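Local coordinates for VAO-type flavoprotein oxidase VAO615 (Myceliophthora thermophila, PDB 6F72), which probably acts as a secreted oxidoreductase with bicovalently bound FAD that reacts rapidly with molecular oxygen once reduced, although no substrate has yet been identified, at residues A[249-254]-A[273-278]; A[192-197]-A[291-296]; A[59-64]-A[108-113]. All coordinates share one frame; numbering follows the deposited sequence.

In the fold
Contact 3 (59-64 with 108-113) closes first along the chain. Contact 2 (192-197 with 291-296) follows, and contact 1 (249-254 with 273-278) is nested inside the loop it closes. Contacts 1 and 2 have centres about 12 Å apart and share one antiparallel sheet of the FAD-binding PCMH-type region. In it, strand 288-298 lies between strands 193-198 and 251-257, and helix 272-278 packs on the last of these. Both contacts lie close to FAD, with the Leu278 side chain about 6 Å and the Ser291 side chain about 8 Å away. Contact 3 joins two loops, each with one half-cystine whose partner lies elsewhere in the chain. Its centre is about 39 Å from either of the others.

Contact 1: A[249-254]-A[273-278]; sequences DNVLEW and DLYWAL
Tyr275 reaches from helix 272-278 to strand 251-257 and donates a hydrogen bond to the Val251 carbonyl, OH lying 2.6 Å from O. The carbonyl oxygen lies in the plane of the Tyr275 ring, at its edge. The hydroxyl stands 38° out of the Val251 carbonyl plane, so the bond is not made on a lone pair. CG lies anti to the Tyr275 backbone N (chi1 166°), which swings the ring from the helix flank across to the strand. Tyr275 CE2 then comes 3.6 Å from Leu252 O, and Val251 CG1 packs against the same ring carbon. This is a helix laid against the antiparallel sheet of the FAD-binding PCMH-type region. The strand bears a classic beta bulge, in which Leu252 and Glu253 sit across from Thr293 alone. Beyond the bulge, Trp254 points its side chain at the helix. Its indole lies between Val251 CG1 on one face and Leu278 CB on the opposite face. The Leu278 CB makes a CH-pi contact 3.6 Å from the centroid of the Trp254 five-membered ring. Tyr275 meets this indole obliquely, its CD2 3.8 Å from Trp254 CD1 and the planes at 49°. Trp254 NE1 is hydrogen-bonded to Ser279 OG, just past the helix.

Contact 2: A[192-197]-A[291-296]; sequences GPAAKL and SMTARL
Ala195 and Ala294 face each other as a hydrogen-bonded pair between antiparallel strands. Ala195 N donates to Ala294 O at 2.8 Å, and Ala294 N returns a bond to Ala195 O at 2.9 Å. Leu197 and Met292 form the next such pair. The bond from Leu197 N to Met292 O is 2.8 Å long. Met292 N donates back to Leu197 O at 3.0 Å. At the other end Leu296 N gives a fifth bond to Pro193 O, 3.1 Å away. That oxygen is met from above its carbonyl plane and also accepts from Tyr190 OH. The contact belongs to the antiparallel sheet of the FAD-binding PCMH-type region. Ala194 and Lys196 bond outward through their backbones to Ile182 and Lys180; Thr293 bonds to Leu252 and Glu253, and Ser291 to Glu255. On one face Lys196 CG lies 3.6 Å from Thr293 OG1; on the other Ala195 CB packs 3.9 Å from Leu296 CG. Ser291 OG is hydrogen-bonded to Glu255 OE1, Arg295 NE to Asn250 OD1 and Arg295 NH1 to Pro459 O. With backbone partners on both flanks, strand 288-298 is an interior strand, and the backbone groups named here find partners on one flank or the other.

Contact 3: A[59-64]-A[108-113]; sequences PQASVC and CVPFTD
The methyl group of Ala61 packs against the start of segment 108-113. Its CB lies 3.4 Å from Cys108 O and 3.6 Å from Val109 C, and it also touches the ring of Pro110 at CG. This is loop-to-loop packing beside two disulfides: Cys64-Cys77 links segment 59-64 to helix 74-81, and Cys108-Cys118 closes a short loop. Segment 59-64 follows strand 54-56 and ends in a short 3-10 turn at 62-64. Segment 108-113 has no regular structure. The two disulfides do not join the segments to each other, and no direct hydrogen bond does so either. Apolar contacts of the two sulfurs, the prolines and the Ala61 methyl join them instead, with one bridging water. Cys108 has its sulfur opposite the backbone N (chi1 -172°), which brings SG to Pro59 CB at 3.7 Å. The same sulfur lies near the backbone N of Ser62, but that N donates to Pro59 O. In Cys64 the sulfur is anti to the carbonyl carbon, beside the backbone N (chi1 -69°), and it rests on Pro110, with SG 3.6 Å from CA of that proline. Each half-cystine therefore packs on a proline of the opposite loop. Around the pair, Pro59 also meets Leu120 and Tyr123, and Pro110 meets Trp84 and Lys81. Val109 O accepts a hydrogen bond from His65 NE2. The 3-10 turn is closed by Cys64 N donating to Ala61 O at 2.8 Å. The touching residues are buried, and the polar link across the contact is made by the water. It accepts from Ala61 N at 2.7 Å and donates to Cys108 O at 3.0 Å.

Contact 1: A[249-254]-A[273-278]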
loop_
_atom_site.group_PDB
_atom_site.type_symbol
_atom_site.label_atom_id
_atom_site.label_comp_id
_atom_site.label_asym_id
_atom_site.label_seq_id
_atom_site.Cartn_x
_atom_site.Cartn_y
_atom_site.Cartn_z
ATOM N N ASP A 249 2.267 -9.969 -10.409
ATOM C CA ASP A 249 2.161 -11.156 -11.265
ATOM C C ASP A 249 1.347 -10.874 -12.514
ATOM O O ASP A 249 1.559 -11.509 -13.562
ATOM C CB ASP A 249 1.461 -12.294 -10.524
ATOM C CG ASP A 249 2.320 -12.925 -9.471
ATOM O OD1 ASP A 249 3.561 -12.743 -9.481
ATOM O OD2 ASP A 249 1.736 -13.633 -8.628
ATOM N N ASN A 250 0.409 -9.935 -12.377
ATOM C CA ASN A 250 -0.533 -9.605 -13.431
ATOM C C ASN A 250 -0.081 -8.456 -14.317
ATOM O O ASN A 250 -0.817 -8.068 -15.218
ATOM C CB ASN A 250 -1.908 -9.326 -12.840
ATOM C CG ASN A 250 -2.580 -10.584 -12.361
ATOM O OD1 ASN A 250 -3.295 -11.221 -13.114
ATOM N ND2 ASN A 250 -2.321 -10.974 -11.101
ATOM N N VAL A 251 1.123 -7.935 -14.083
ATOM C CA VAL A 251 1.664 -6.863 -14.906
ATOM C C VAL A 251 2.176 -7.397 -16.235
ATOM O O VAL A 251 2.934 -8.390 -16.289
ATOM C CB VAL A 251 2.769 -6.040 -14.202
ATOM C CG1 VAL A 251 3.174 -4.850 -15.072
ATOM C CG2 VAL A 251 2.273 -5.512 -12.879
ATOM N N LEU A 252 1.750 -6.733 -17.313
ATOM C CA LEU A 252 2.235 -7.055 -18.650
ATOM C C LEU A 252 3.312 -6.070 -19.093
ATOM O O LEU A 252 4.337 -6.469 -19.636
ATOM C CB LEU A 252 1.079 -7.116 -19.654
ATOM C CG LEU A 252 -0.088 -8.053 -19.338
ATOM C CD1 LEU A 252 -1.243 -7.755 -20.276
ATOM C CD2 LEU A 252 0.333 -9.518 -19.450
ATOM N N GLU A 253 3.064 -4.780 -18.858
ATOM C CA GLU A 253 3.925 -3.692 -19.323
ATOM C C GLU A 253 3.935 -2.584 -18.305
ATOM O O GLU A 253 2.934 -2.383 -17.631
ATOM C CB GLU A 253 3.387 -3.108 -20.627
ATOM C CG GLU A 253 3.480 -4.087 -21.786
ATOM C CD GLU A 253 2.985 -3.515 -23.097
ATOM O OE1 GLU A 253 3.318 -2.349 -23.405
ATOM O OE2 GLU A 253 2.292 -4.255 -23.822
ATOM N N TRP A 254 5.076 -1.899 -18.210
ATOM C CA TRP A 254 5.227 -0.639 -17.486
ATOM C C TRP A 254 5.649 0.398 -18.508
ATOM O O TRP A 254 6.609 0.179 -19.252
ATOM C CB TRP A 254 6.333 -0.710 -16.430
ATOM C CG TRP A 254 6.060 -1.630 -15.275
ATOM C CD1 TRP A 254 6.636 -2.860 -15.045
ATOM C CD2 TRP A 254 5.162 -1.394 -14.190
ATOM N NE1 TRP A 254 6.140 -3.403 -13.880
ATOM C CE2 TRP A 254 5.231 -2.527 -13.336
ATOM C CE3 TRP A 254 4.287 -0.335 -13.854
ATOM C CZ2 TRP A 254 4.468 -2.629 -12.168
ATOM C CZ3 TRP A 254 3.519 -0.447 -12.699
ATOM C CH2 TRP A 254 3.621 -1.581 -11.866
ATOM N N ASP A 273 14.851 -6.288 -17.402
ATOM C CA ASP A 273 15.447 -6.153 -16.096
ATOM C C ASP A 273 14.741 -5.043 -15.301
ATOM O O ASP A 273 14.497 -5.205 -14.094
ATOM C CB ASP A 273 16.976 -5.957 -16.195
ATOM C CG ASP A 273 17.388 -4.753 -17.038
ATOM O OD1 ASP A 273 16.551 -4.149 -17.753
ATOM O OD2 ASP A 273 18.586 -4.406 -16.996
ATOM N N LEU A 274 14.383 -3.950 -15.990
ATOM C CA LEU A 274 13.535 -2.913 -15.412
ATOM C C LEU A 274 12.122 -3.427 -15.132
ATOM O O LEU A 274 11.562 -3.120 -14.059
ATOM C CB LEU A 274 13.519 -1.623 -16.245
ATOM C CG LEU A 274 12.782 -0.370 -15.700
ATOM C CD1 LEU A 274 13.343 0.184 -14.385
ATOM C CD2 LEU A 274 12.767 0.730 -16.749
ATOM N N TYR A 275 11.567 -4.222 -16.045
ATOM C CA TYR A 275 10.242 -4.832 -15.845
ATOM C C TYR A 275 10.235 -5.687 -14.557
ATOM O O TYR A 275 9.270 -5.654 -13.786
ATOM C CB TYR A 275 9.778 -5.652 -17.082
ATOM C CG TYR A 275 8.600 -6.554 -16.767
ATOM C CD1 TYR A 275 8.805 -7.849 -16.249
ATOM C CD2 TYR A 275 7.285 -6.113 -16.929
ATOM C CE1 TYR A 275 7.733 -8.659 -15.899
ATOM C CE2 TYR A 275 6.203 -6.928 -16.594
ATOM C CZ TYR A 275 6.433 -8.195 -16.077
ATOM O OH TYR A 275 5.387 -9.026 -15.731
ATOM N N TRP A 276 11.319 -6.450 -14.372
ATOM C CA TRP A 276 11.519 -7.352 -13.237
ATOM C C TRP A 276 11.520 -6.579 -11.878
ATOM O O TRP A 276 10.745 -6.918 -10.971
ATOM C CB TRP A 276 12.812 -8.146 -13.459
ATOM C CG TRP A 276 13.148 -9.145 -12.393
ATOM C CD1 TRP A 276 12.733 -10.449 -12.331
ATOM C CD2 TRP A 276 14.014 -8.944 -11.269
ATOM N NE1 TRP A 276 13.258 -11.065 -11.207
ATOM C CE2 TRP A 276 14.055 -10.173 -10.544
ATOM C CE3 TRP A 276 14.756 -7.849 -10.793
ATOM C CZ2 TRP A 276 14.809 -10.335 -9.368
ATOM C CZ3 TRP A 276 15.507 -8.007 -9.607
ATOM C CH2 TRP A 276 15.517 -9.246 -8.908
ATOM N N ALA A 277 12.375 -5.547 -11.791
ATOM C CA ALA A 277 12.503 -4.638 -10.655
ATOM C C ALA A 277 11.208 -3.920 -10.321
ATOM O O ALA A 277 10.837 -3.873 -9.158
ATOM C CB ALA A 277 13.626 -3.631 -10.884
ATOM N N LEU A 278 10.522 -3.376 -11.335
ATOM C CA LEU A 278 9.255 -2.672 -11.122
ATOM C C LEU A 278 8.093 -3.570 -10.670
ATOM O O LEU A 278 7.143 -3.086 -10.043
ATOM C CB LEU A 278 8.845 -1.849 -12.350
ATOM C CG LEU A 278 9.570 -0.538 -12.672
ATOM C CD1 LEU A 278 9.221 -0.135 -14.099
ATOM C CD2 LEU A 278 9.215 0.601 -11.707
#

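Contact 2: A[192-197]-A[291-296]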
loop_
_atom_site.group_PDB
_atom_site.type_symbol
_atom_site.label_atom_id
_atom_site.label_comp_id
_atom_site.label_asym_id
_atom_site.label_seq_id
_atom_site.Cartn_x
_atom_site.Cartn_y
_atom_site.Cartn_z
ATOM N N GLY A 192 -5.184 -12.743 -23.789
ATOM C CA GLY A 192 -6.500 -12.507 -23.223
ATOM C C GLY A 192 -6.758 -11.030 -22.946
ATOM O O GLY A 192 -5.965 -10.167 -23.368
ATOM N N PRO A 193 -7.853 -10.727 -22.215
ATOM C CA PRO A 193 -8.172 -9.321 -21.961
ATOM C C PRO A 193 -7.106 -8.679 -21.084
ATOM O O PRO A 193 -6.453 -9.368 -20.281
ATOM C CB PRO A 193 -9.514 -9.372 -21.219
ATOM C CG PRO A 193 -9.925 -10.818 -21.182
ATOM C CD PRO A 193 -8.711 -11.640 -21.436
ATOM N N ALA A 194 -6.925 -7.376 -21.263
ATOM C CA ALA A 194 -6.013 -6.569 -20.466
ATOM C C ALA A 194 -6.554 -5.141 -20.333
ATOM O O ALA A 194 -7.436 -4.708 -21.095
ATOM C CB ALA A 194 -4.624 -6.560 -21.086
ATOM N N ALA A 195 -6.016 -4.423 -19.357
ATOM C CA ALA A 195 -6.348 -3.025 -19.141
ATOM C C ALA A 195 -5.056 -2.224 -19.020
ATOM O O ALA A 195 -4.173 -2.572 -18.233
ATOM C CB ALA A 195 -7.202 -2.875 -17.896
ATOM N N LYS A 196 -4.934 -1.180 -19.837
ATOM C CA LYS A 196 -3.867 -0.205 -19.672
ATOM C C LYS A 196 -4.418 0.904 -18.775
ATOM O O LYS A 196 -5.489 1.458 -19.050
ATOM C CB LYS A 196 -3.417 0.339 -21.023
ATOM C CG LYS A 196 -2.206 1.253 -20.945
ATOM C CD LYS A 196 -1.781 1.710 -22.330
ATOM C CE LYS A 196 -0.953 2.979 -22.245
ATOM N NZ LYS A 196 -0.517 3.421 -23.595
ATOM N N LEU A 197 -3.702 1.202 -17.692
ATOM C CA LEU A 197 -4.189 2.153 -16.693
ATOM C C LEU A 197 -3.155 3.215 -16.384
ATOM O O LEU A 197 -1.999 2.895 -16.117
ATOM C CB LEU A 197 -4.583 1.423 -15.395
ATOM C CG LEU A 197 -5.553 0.236 -15.385
ATOM C CD1 LEU A 197 -5.642 -0.347 -13.978
ATOM C CD2 LEU A 197 -6.942 0.603 -15.903
ATOM N N SER A 291 2.062 4.582 -16.726
ATOM C CA SER A 291 0.956 3.642 -16.821
ATOM C C SER A 291 1.492 2.241 -16.639
ATOM O O SER A 291 2.707 2.014 -16.730
ATOM C CB SER A 291 0.238 3.760 -18.183
ATOM O OG SER A 291 0.973 3.129 -19.221
ATOM N N MET A 292 0.572 1.315 -16.376
ATOM C CA MET A 292 0.839 -0.119 -16.463
ATOM C C MET A 292 -0.219 -0.771 -17.340
ATOM O O MET A 292 -1.343 -0.278 -17.458
ATOM C CB MET A 292 0.871 -0.761 -15.062
ATOM C CG MET A 292 -0.479 -0.999 -14.402
ATOM S SD MET A 292 -0.322 -1.931 -12.868
ATOM C CE MET A 292 -2.041 -2.382 -12.590
ATOM N N THR A 293 0.156 -1.863 -17.985
ATOM C CA THR A 293 -0.812 -2.708 -18.644
ATOM C C THR A 293 -0.843 -3.986 -17.828
ATOM O O THR A 293 0.211 -4.524 -17.467
ATOM C CB THR A 293 -0.411 -2.947 -20.098
ATOM O OG1 THR A 293 -0.210 -1.674 -20.712
ATOM C CG2 THR A 293 -1.492 -3.730 -20.856
ATOM N N ALA A 294 -2.050 -4.443 -17.513
ATOM C CA ALA A 294 -2.222 -5.612 -16.666
ATOM C C ALA A 294 -3.359 -6.486 -17.134
ATOM O O ALA A 294 -4.341 -6.006 -17.719
ATOM C CB ALA A 294 -2.442 -5.200 -15.221
ATOM N N ARG A 295 -3.203 -7.773 -16.850
ATOM C CA ARG A 295 -4.215 -8.795 -17.082
ATOM C C ARG A 295 -5.577 -8.457 -16.474
ATOM O O ARG A 295 -5.669 -7.981 -15.348
ATOM C CB ARG A 295 -3.728 -10.152 -16.542
ATOM C CG ARG A 295 -2.333 -10.549 -17.011
ATOM C CD ARG A 295 -1.974 -12.008 -16.703
ATOM N NE ARG A 295 -1.935 -12.323 -15.276
ATOM C CZ ARG A 295 -1.432 -13.443 -14.746
ATOM N NH1 ARG A 295 -0.894 -14.391 -15.528
ATOM N NH2 ARG A 295 -1.464 -13.617 -13.425
ATOM N N LEU A 296 -6.618 -8.676 -17.263
ATOM C CA LEU A 296 -7.987 -8.721 -16.777
ATOM C C LEU A 296 -8.442 -10.159 -16.780
ATOM O O LEU A 296 -7.933 -10.955 -17.552
ATOM C CB LEU A 296 -8.916 -7.880 -17.660
ATOM C CG LEU A 296 -8.832 -6.363 -17.489
ATOM C CD1 LEU A 296 -9.852 -5.695 -18.395
ATOM C CD2 LEU A 296 -9.053 -5.952 -16.039
#

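Contact 3: A[59-64]-A[108-113]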
loop_
_atom_site.group_PDB
_atom_site.type_symbol
_atom_site.label_atom_id
_atom_site.label_comp_id
_atom_site.label_asym_id
_atom_site.label_seq_id
_atom_site.Cartn_x
_atom_site.Cartn_y
_atom_site.Cartn_z
ATOM N N PRO A 59 -0.842 23.097 2.405
ATOM C CA PRO A 59 -1.459 21.942 3.070
ATOM C C PRO A 59 -2.956 22.125 3.235
ATOM O O PRO A 59 -3.411 23.235 3.434
ATOM C CB PRO A 59 -0.734 21.887 4.420
ATOM C CG PRO A 59 0.629 22.390 4.105
ATOM C CD PRO A 59 0.401 23.500 3.087
ATOM N N GLN A 60 -3.708 21.039 3.110
ATOM C CA GLN A 60 -5.174 21.071 3.174
ATOM C C GLN A 60 -5.751 21.698 4.471
ATOM O O GLN A 60 -6.815 22.313 4.441
ATOM C CB GLN A 60 -5.720 19.658 2.959
ATOM C CG GLN A 60 -7.164 19.598 2.488
ATOM C CD GLN A 60 -7.634 18.181 2.224
ATOM O OE1 GLN A 60 -7.332 17.255 2.970
ATOM N NE2 GLN A 60 -8.389 18.009 1.145
ATOM N N ALA A 61 -5.040 21.563 5.590
ATOM C CA ALA A 61 -5.476 22.132 6.880
ATOM C C ALA A 61 -5.014 23.577 7.135
ATOM O O ALA A 61 -5.114 24.078 8.257
ATOM C CB ALA A 61 -5.088 21.214 8.041
ATOM N N SER A 62 -4.538 24.264 6.095
ATOM C CA SER A 62 -4.223 25.691 6.223
ATOM C C SER A 62 -5.465 26.509 6.606
ATOM O O SER A 62 -5.337 27.545 7.258
ATOM C CB SER A 62 -3.611 26.244 4.947
ATOM O OG SER A 62 -4.617 26.408 3.986
ATOM N N VAL A 63 -6.649 26.022 6.212
ATOM C CA VAL A 63 -7.945 26.564 6.680
ATOM C C VAL A 63 -8.123 26.551 8.214
ATOM O O VAL A 63 -8.941 27.298 8.766
ATOM C CB VAL A 63 -9.164 25.876 6.003
ATOM C CG1 VAL A 63 -9.203 26.197 4.522
ATOM C CG2 VAL A 63 -9.170 24.370 6.235
ATOM N N CYS A 64 -7.344 25.702 8.881
ATOM C CA CYS A 64 -7.351 25.559 10.341
ATOM C C CYS A 64 -6.350 26.485 11.035
ATOM O O CYS A 64 -6.248 26.478 12.263
ATOM C CB CYS A 64 -7.069 24.101 10.707
ATOM S SG CYS A 64 -8.426 23.000 10.257
ATOM N N CYS A 108 0.944 21.143 9.932
ATOM C CA CYS A 108 -0.235 21.862 9.487
ATOM C C CYS A 108 -1.418 20.915 9.467
ATOM O O CYS A 108 -1.845 20.450 8.412
ATOM C CB CYS A 108 -0.024 22.505 8.108
ATOM S SG CYS A 108 -1.405 23.587 7.654
ATOM N N VAL A 109 -1.939 20.639 10.654
ATOM C CA VAL A 109 -3.012 19.667 10.853
ATOM C C VAL A 109 -4.233 20.361 11.457
ATOM O O VAL A 109 -4.089 21.464 12.002
ATOM C CB VAL A 109 -2.543 18.504 11.761
ATOM C CG1 VAL A 109 -1.509 17.640 11.038
ATOM C CG2 VAL A 109 -2.015 19.027 13.102
ATOM N N PRO A 110 -5.434 19.732 11.381
ATOM C CA PRO A 110 -6.664 20.382 11.889
ATOM C C PRO A 110 -6.839 20.425 13.415
ATOM O O PRO A 110 -7.771 21.076 13.899
ATOM C CB PRO A 110 -7.791 19.527 11.283
ATOM C CG PRO A 110 -7.148 18.768 10.164
ATOM C CD PRO A 110 -5.770 18.478 10.681
ATOM N N PHE A 111 -5.947 19.776 14.158
ATOM C CA PHE A 111 -6.174 19.532 15.584
ATOM C C PHE A 111 -5.259 20.330 16.517
ATOM O O PHE A 111 -5.347 20.194 17.732
ATOM C CB PHE A 111 -6.138 18.013 15.873
ATOM C CG PHE A 111 -7.157 17.232 15.083
ATOM C CD1 PHE A 111 -8.508 17.230 15.455
ATOM C CD2 PHE A 111 -6.781 16.535 13.932
ATOM C CE1 PHE A 111 -9.451 16.525 14.713
ATOM C CE2 PHE A 111 -7.719 15.821 13.187
ATOM C CZ PHE A 111 -9.058 15.816 13.584
ATOM N N THR A 112 -4.390 21.158 15.942
ATOM C CA THR A 112 -3.534 22.044 16.715
ATOM C C THR A 112 -4.141 23.440 16.843
ATOM O O THR A 112 -5.185 23.749 16.245
ATOM C CB THR A 112 -2.128 22.170 16.112
ATOM O OG1 THR A 112 -2.230 22.366 14.702
ATOM C CG2 THR A 112 -1.308 20.925 16.406
ATOM N N ASP A 113 -3.479 24.270 17.652
ATOM C CA ASP A 113 -3.853 25.650 17.836
ATOM C C ASP A 113 -3.879 26.408 16.510
ATOM O O ASP A 113 -2.917 26.307 15.739
ATOM C CB ASP A 113 -2.887 26.328 18.791
ATOM C CG ASP A 113 -3.466 27.586 19.374
ATOM O OD1 ASP A 113 -3.504 28.622 18.687
ATOM O OD2 ASP A 113 -3.909 27.527 20.523
HETATM O O HOH W 1 -3.026 19.735 5.789
#